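Local coordinates for methyl-accepting chemotaxis protein (Vibrio parahaemolyticus, PDB 4EXO), which probably senses small molecules such as pyruvate through its periplasmic PAS-like Cache domain and passes the signal on for chemotaxis, at residues A20-G25 with Y127-Q132; F61-D64 with I68-L71. One frame throughout, in Å; residues are numbered along the deposited sequence.

Overall arrangement
The chain opens with the long helix 2-28, whose segment 20-25 meets the end of strand 120-131 in interaction 1, closing a loop of about a hundred residues. Nested inside that loop, interaction 2 closes a much shorter one, where strand 61-63 turns back to pair with strand 69-72. The two contacts therefore nest and do not cross. Both reach the same antiparallel sheet: interaction 1 sets the N-terminal helix against it, and interaction 2 forms its outer hairpin and the part of the pyruvate pocket that holds Phe-61 and Tyr-63. Their centres lie about 13 Å apart, with nearest atoms about 5 Å apart.

Interaction 1: residues A20-G25 with Y127-Q132; sequences AYMMMG and YAEYLQ
Met-22 (a selenomethionine) and Glu-129 have the nearest CA atoms where helix segment 20-25 lies over strand 127-131, 7.7 Å apart. The two axes approach to 9.3 Å, and their N-to-C directions differ by 37°, so helix and strand run roughly the same way. No hydrogen bond links the two segments; on the helix side nearly all of the touching falls to Met-22, against Tyr-127 and Glu-129 of the strand. Met-22 CG stands anti to the backbone N (chi1 179°), and the chain then bends at both chi2 and chi3, which brings the methyl CE back to 3.5 Å from the Tyr-127 carbonyl O. Closer to the helix, Met-22 CB meets the edge of the Tyr-127 ring near its plane, 3.6 Å from Tyr-127 CE2. On the Glu-129 side, Met-22 CG lies 3.4 Å from Glu-129 CD, the two side chains running past one another in opposed senses. The carboxylate is tied to the same ring: Tyr-127 OH donates to Glu-129 OE2 at 2.7 Å, the acceptor offering its anti lone pair, the one away from OE1. Lys-19 NZ, one residue before the helix segment, also hydrogen-bonds to the hydroxyl. Met-22 also touches Leu-138 and Thr-140 of strand 136-143, and Phe-60, while Ala-128 points away from the helix, onto Leu-98 and Ser-102 of helix 94-104. Ala-20 and Tyr-21 pack on Tyr-21 and Ala-20 of the second subunit, respectively. Such a long N-terminal helix laid against the antiparallel sheet of a PAS-like domain is characteristic of the single Cache fold.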
loop_
_atom_site.group_PDB
_atom_site.type_symbol
_atom_site.label_atom_id
_atom_site.label_comp_id
_atom_site.label_asym_id
_atom_site.label_seq_id
_atom_site.Cartn_x
_atom_site.Cartn_y
_atom_site.Cartn_z
ATOM N N ALA A 20 -2.444 -1.066 7.446
ATOM C CA ALA A 20 -1.424 -0.410 6.604
ATOM C C ALA A 20 -1.859 -0.319 5.147
ATOM O O ALA A 20 -1.762 0.740 4.514
ATOM C CB ALA A 20 -0.061 -1.163 6.695
ATOM N N TYR A 21 -2.315 -1.435 4.592
ATOM C CA TYR A 21 -2.766 -1.425 3.191
ATOM C C TYR A 21 -3.921 -0.464 3.015
ATOM O O TYR A 21 -3.970 0.256 2.016
ATOM C CB TYR A 21 -3.239 -2.831 2.775
ATOM C CG TYR A 21 -2.142 -3.913 2.868
ATOM C CD1 TYR A 21 -0.821 -3.608 2.564
ATOM C CD2 TYR A 21 -2.459 -5.224 3.230
ATOM C CE1 TYR A 21 0.179 -4.572 2.611
ATOM C CE2 TYR A 21 -1.470 -6.207 3.283
ATOM C CZ TYR A 21 -0.164 -5.873 2.971
ATOM O OH TYR A 21 0.826 -6.824 3.046
HETATM N N MSE A 22 -4.866 -0.466 3.977
HETATM C CA MSE A 22 -5.988 0.464 3.889
HETATM C C MSE A 22 -5.473 1.916 3.895
HETATM O O MSE A 22 -5.944 2.745 3.112
HETATM C CB MSE A 22 -7.004 0.264 5.041
HETATM C CG MSE A 22 -8.205 1.245 4.996
HETATM SE SE MSE A 22 -9.268 1.179 3.325
HETATM C CE MSE A 22 -9.574 -0.722 3.304
HETATM N N MSE A 23 -4.543 2.225 4.794
HETATM C CA MSE A 23 -3.939 3.557 4.831
HETATM C C MSE A 23 -3.359 3.958 3.487
HETATM O O MSE A 23 -3.539 5.084 3.041
HETATM C CB MSE A 23 -2.848 3.680 5.905
HETATM C CG MSE A 23 -2.421 5.111 6.050
HETATM SE SE MSE A 23 -1.094 5.297 7.480
HETATM C CE MSE A 23 -2.192 5.159 9.073
HETATM N N MSE A 24 -2.694 3.026 2.812
HETATM C CA MSE A 24 -2.131 3.336 1.498
HETATM C C MSE A 24 -3.181 3.714 0.472
HETATM O O MSE A 24 -2.979 4.646 -0.307
HETATM C CB MSE A 24 -1.277 2.173 0.995
HETATM C CG MSE A 24 -0.124 1.889 1.925
HETATM SE SE MSE A 24 1.147 0.661 1.135
HETATM C CE MSE A 24 1.847 1.743 -0.302
ATOM N N GLY A 25 -4.293 2.983 0.464
ATOM C CA GLY A 25 -5.368 3.266 -0.471
ATOM C C GLY A 25 -6.027 4.625 -0.180
ATOM O O GLY A 25 -6.199 5.438 -1.076
ATOM N N TYR A 127 -11.358 -6.004 5.844
ATOM C CA TYR A 127 -11.137 -4.822 6.665
ATOM C C TYR A 127 -11.650 -3.628 5.840
ATOM O O TYR A 127 -11.298 -3.471 4.680
ATOM C CB TYR A 127 -9.655 -4.644 7.071
ATOM C CG TYR A 127 -9.500 -3.337 7.841
ATOM C CD1 TYR A 127 -10.068 -3.194 9.103
ATOM C CD2 TYR A 127 -8.892 -2.228 7.247
ATOM C CE1 TYR A 127 -9.986 -1.972 9.795
ATOM C CE2 TYR A 127 -8.788 -1.005 7.933
ATOM C CZ TYR A 127 -9.354 -0.899 9.203
ATOM O OH TYR A 127 -9.266 0.273 9.901
ATOM N N ALA A 128 -12.544 -2.833 6.426
ATOM C CA ALA A 128 -13.153 -1.687 5.751
ATOM C C ALA A 128 -13.145 -0.384 6.608
ATOM O O ALA A 128 -13.245 -0.422 7.880
ATOM C CB ALA A 128 -14.597 -2.056 5.283
ATOM N N GLU A 129 -12.960 0.745 5.906
ATOM C CA GLU A 129 -13.017 2.072 6.498
ATOM C C GLU A 129 -14.051 2.901 5.745
ATOM O O GLU A 129 -14.247 2.744 4.522
ATOM C CB GLU A 129 -11.624 2.741 6.494
ATOM C CG GLU A 129 -10.736 2.269 7.675
ATOM C CD GLU A 129 -9.313 2.938 7.719
ATOM O OE1 GLU A 129 -9.090 3.928 6.937
ATOM O OE2 GLU A 129 -8.452 2.433 8.527
ATOM N N TYR A 130 -14.757 3.752 6.480
ATOM C CA TYR A 130 -15.844 4.540 5.882
ATOM C C TYR A 130 -15.344 5.924 5.480
ATOM O O TYR A 130 -14.701 6.619 6.300
ATOM C CB TYR A 130 -17.011 4.647 6.883
ATOM C CG TYR A 130 -18.210 5.395 6.326
ATOM C CD1 TYR A 130 -18.778 5.028 5.104
ATOM C CD2 TYR A 130 -18.779 6.473 7.018
ATOM C CE1 TYR A 130 -19.883 5.706 4.576
ATOM C CE2 TYR A 130 -19.883 7.166 6.504
ATOM C CZ TYR A 130 -20.425 6.786 5.276
ATOM O OH TYR A 130 -21.514 7.453 4.739
ATOM N N LEU A 131 -15.584 6.291 4.224
ATOM C CA LEU A 131 -15.195 7.575 3.648
ATOM C C LEU A 131 -16.461 8.408 3.419
ATOM O O LEU A 131 -17.125 8.317 2.370
ATOM C CB LEU A 131 -14.458 7.364 2.320
ATOM C CG LEU A 131 -13.103 6.651 2.391
ATOM C CD1 LEU A 131 -12.579 6.475 0.966
ATOM C CD2 LEU A 131 -12.111 7.469 3.219
ATOM N N GLN A 132 -16.829 9.187 4.427
ATOM C CA GLN A 132 -18.204 9.695 4.472
ATOM C C GLN A 132 -18.574 10.664 3.337
ATOM O O GLN A 132 -19.742 10.716 2.923
ATOM C CB GLN A 132 -18.483 10.323 5.844
ATOM C CG GLN A 132 -17.558 11.482 6.172
ATOM C CD GLN A 132 -18.107 12.835 5.681
ATOM O OE1 GLN A 132 -19.268 12.943 5.222
ATOM N NE2 GLN A 132 -17.261 13.863 5.757
#

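Interaction 2: residues F61-D64 with I68-L71; sequences FAYD and INTL. With PYR (pyruvic acid), chain B.
The rings of Phe-61 and Tyr-63 meet pyruvate in different ways, one with a face and the other with an edge. Both aromatic residues belong to the beta hairpin of strands 61-63 and 69-72, which holds a classic beta bulge: Thr-70 and Leu-71 both face Ala-62. Over one face of Phe-61 lies the ligand's CA, 3.5 Å above the ring plane and displaced from the ring centre. Pyruvate O3 instead sits at the edge of Tyr-63, in its plane, and accepts a 2.7 Å hydrogen bond from Tyr-63 OH. One face of Tyr-63 carries Asn-69 ND2, with ring and amide planes 77° apart. Ala-62 O takes a bond from Thr-70 N at 2.8 Å and a weak one from Leu-71 N. Toward the turn, Asp-64 N donates to Ile-68 O, and Ile-68 N returns a bond to Asp-64 OD1 from above the carboxylate plane. Lys-124, Tyr-59 and His-72 also hydrogen-bond to the pyruvate. With chi1 at -175° setting CG beside its own carbonyl carbon, Asn-69 brings ND2 to Leu-71 O at 3.0 Å, while Ala-62 N reaches that oxygen at 2.9 Å from the opposite face of the carbonyl plane.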
loop_
_atom_site.group_PDB
_atom_site.type_symbol
_atom_site.label_atom_id
_atom_site.label_comp_id
_atom_site.label_asym_id
_atom_site.label_seq_id
_atom_site.Cartn_x
_atom_site.Cartn_y
_atom_site.Cartn_z
ATOM N N PHE A 61 -12.291 -3.059 -2.854
ATOM C CA PHE A 61 -13.674 -2.966 -3.278
ATOM C C PHE A 61 -14.300 -1.796 -2.491
ATOM O O PHE A 61 -13.769 -1.386 -1.446
ATOM C CB PHE A 61 -14.429 -4.298 -2.984
ATOM C CG PHE A 61 -14.304 -4.746 -1.552
ATOM C CD1 PHE A 61 -15.109 -4.154 -0.551
ATOM C CD2 PHE A 61 -13.399 -5.741 -1.174
ATOM C CE1 PHE A 61 -14.989 -4.567 0.787
ATOM C CE2 PHE A 61 -13.262 -6.143 0.172
ATOM C CZ PHE A 61 -14.072 -5.558 1.153
ATOM N N ALA A 62 -15.427 -1.276 -2.966
ATOM C CA ALA A 62 -16.190 -0.333 -2.125
ATOM C C ALA A 62 -17.672 -0.460 -2.359
ATOM O O ALA A 62 -18.094 -0.809 -3.482
ATOM C CB ALA A 62 -15.710 1.132 -2.341
ATOM N N TYR A 63 -18.459 -0.217 -1.300
ATOM C CA TYR A 63 -19.931 -0.246 -1.377
ATOM C C TYR A 63 -20.456 1.022 -0.727
ATOM O O TYR A 63 -19.808 1.532 0.184
ATOM C CB TYR A 63 -20.500 -1.464 -0.608
ATOM C CG TYR A 63 -20.119 -2.787 -1.264
ATOM C CD1 TYR A 63 -20.993 -3.431 -2.164
ATOM C CD2 TYR A 63 -18.875 -3.365 -1.008
ATOM C CE1 TYR A 63 -20.620 -4.631 -2.783
ATOM C CE2 TYR A 63 -18.505 -4.606 -1.608
ATOM C CZ TYR A 63 -19.382 -5.195 -2.515
ATOM O OH TYR A 63 -19.026 -6.379 -3.119
ATOM N N ASP A 64 -21.609 1.526 -1.176
ATOM C CA ASP A 64 -22.240 2.627 -0.443
ATOM C C ASP A 64 -23.044 2.086 0.735
ATOM O O ASP A 64 -23.100 0.882 0.944
ATOM C CB ASP A 64 -23.005 3.608 -1.363
ATOM C CG ASP A 64 -24.303 3.025 -1.926
ATOM O OD1 ASP A 64 -24.765 1.986 -1.420
ATOM O OD2 ASP A 64 -24.862 3.637 -2.885
ATOM N N ILE A 68 -24.855 -0.889 -2.421
ATOM C CA ILE A 68 -24.600 -0.809 -3.871
ATOM C C ILE A 68 -23.083 -0.754 -4.096
ATOM O O ILE A 68 -22.392 0.114 -3.546
ATOM C CB ILE A 68 -25.268 0.384 -4.517
ATOM C CG1 ILE A 68 -26.797 0.286 -4.344
ATOM C CG2 ILE A 68 -24.931 0.420 -6.066
ATOM C CD1 ILE A 68 -27.505 1.636 -4.600
ATOM N N ASN A 69 -22.568 -1.696 -4.876
ATOM C CA ASN A 69 -21.142 -1.655 -5.220
ATOM C C ASN A 69 -20.770 -0.390 -5.987
ATOM O O ASN A 69 -21.412 -0.041 -6.992
ATOM C CB ASN A 69 -20.734 -2.903 -6.018
ATOM C CG ASN A 69 -19.240 -2.933 -6.271
ATOM O OD1 ASN A 69 -18.795 -2.514 -7.323
ATOM N ND2 ASN A 69 -18.461 -3.349 -5.260
ATOM N N THR A 70 -19.744 0.313 -5.511
ATOM C CA THR A 70 -19.269 1.492 -6.199
ATOM C C THR A 70 -17.921 1.264 -6.904
ATOM O O THR A 70 -17.591 1.972 -7.867
ATOM C CB THR A 70 -19.152 2.695 -5.250
ATOM O OG1 THR A 70 -18.249 2.408 -4.183
ATOM C CG2 THR A 70 -20.544 3.018 -4.639
ATOM N N LEU A 71 -17.135 0.296 -6.446
ATOM C CA LEU A 71 -15.983 -0.093 -7.277
ATOM C C LEU A 71 -15.622 -1.509 -6.937
ATOM O O LEU A 71 -15.822 -1.940 -5.789
ATOM C CB LEU A 71 -14.810 0.862 -7.056
ATOM C CG LEU A 71 -14.123 0.822 -5.676
ATOM C CD1 LEU A 71 -12.854 -0.090 -5.662
ATOM C CD2 LEU A 71 -13.738 2.240 -5.254
HETATM C C PYR B . -14.868 -8.615 -1.763
HETATM O O PYR B . -14.306 -9.281 -0.776
HETATM O OXT PYR B . -14.267 -8.591 -2.937
HETATM C CA PYR B . -16.099 -7.943 -1.584
HETATM O O3 PYR B . -16.571 -7.321 -2.599
HETATM C CB PYR B . -16.899 -7.944 -0.287
#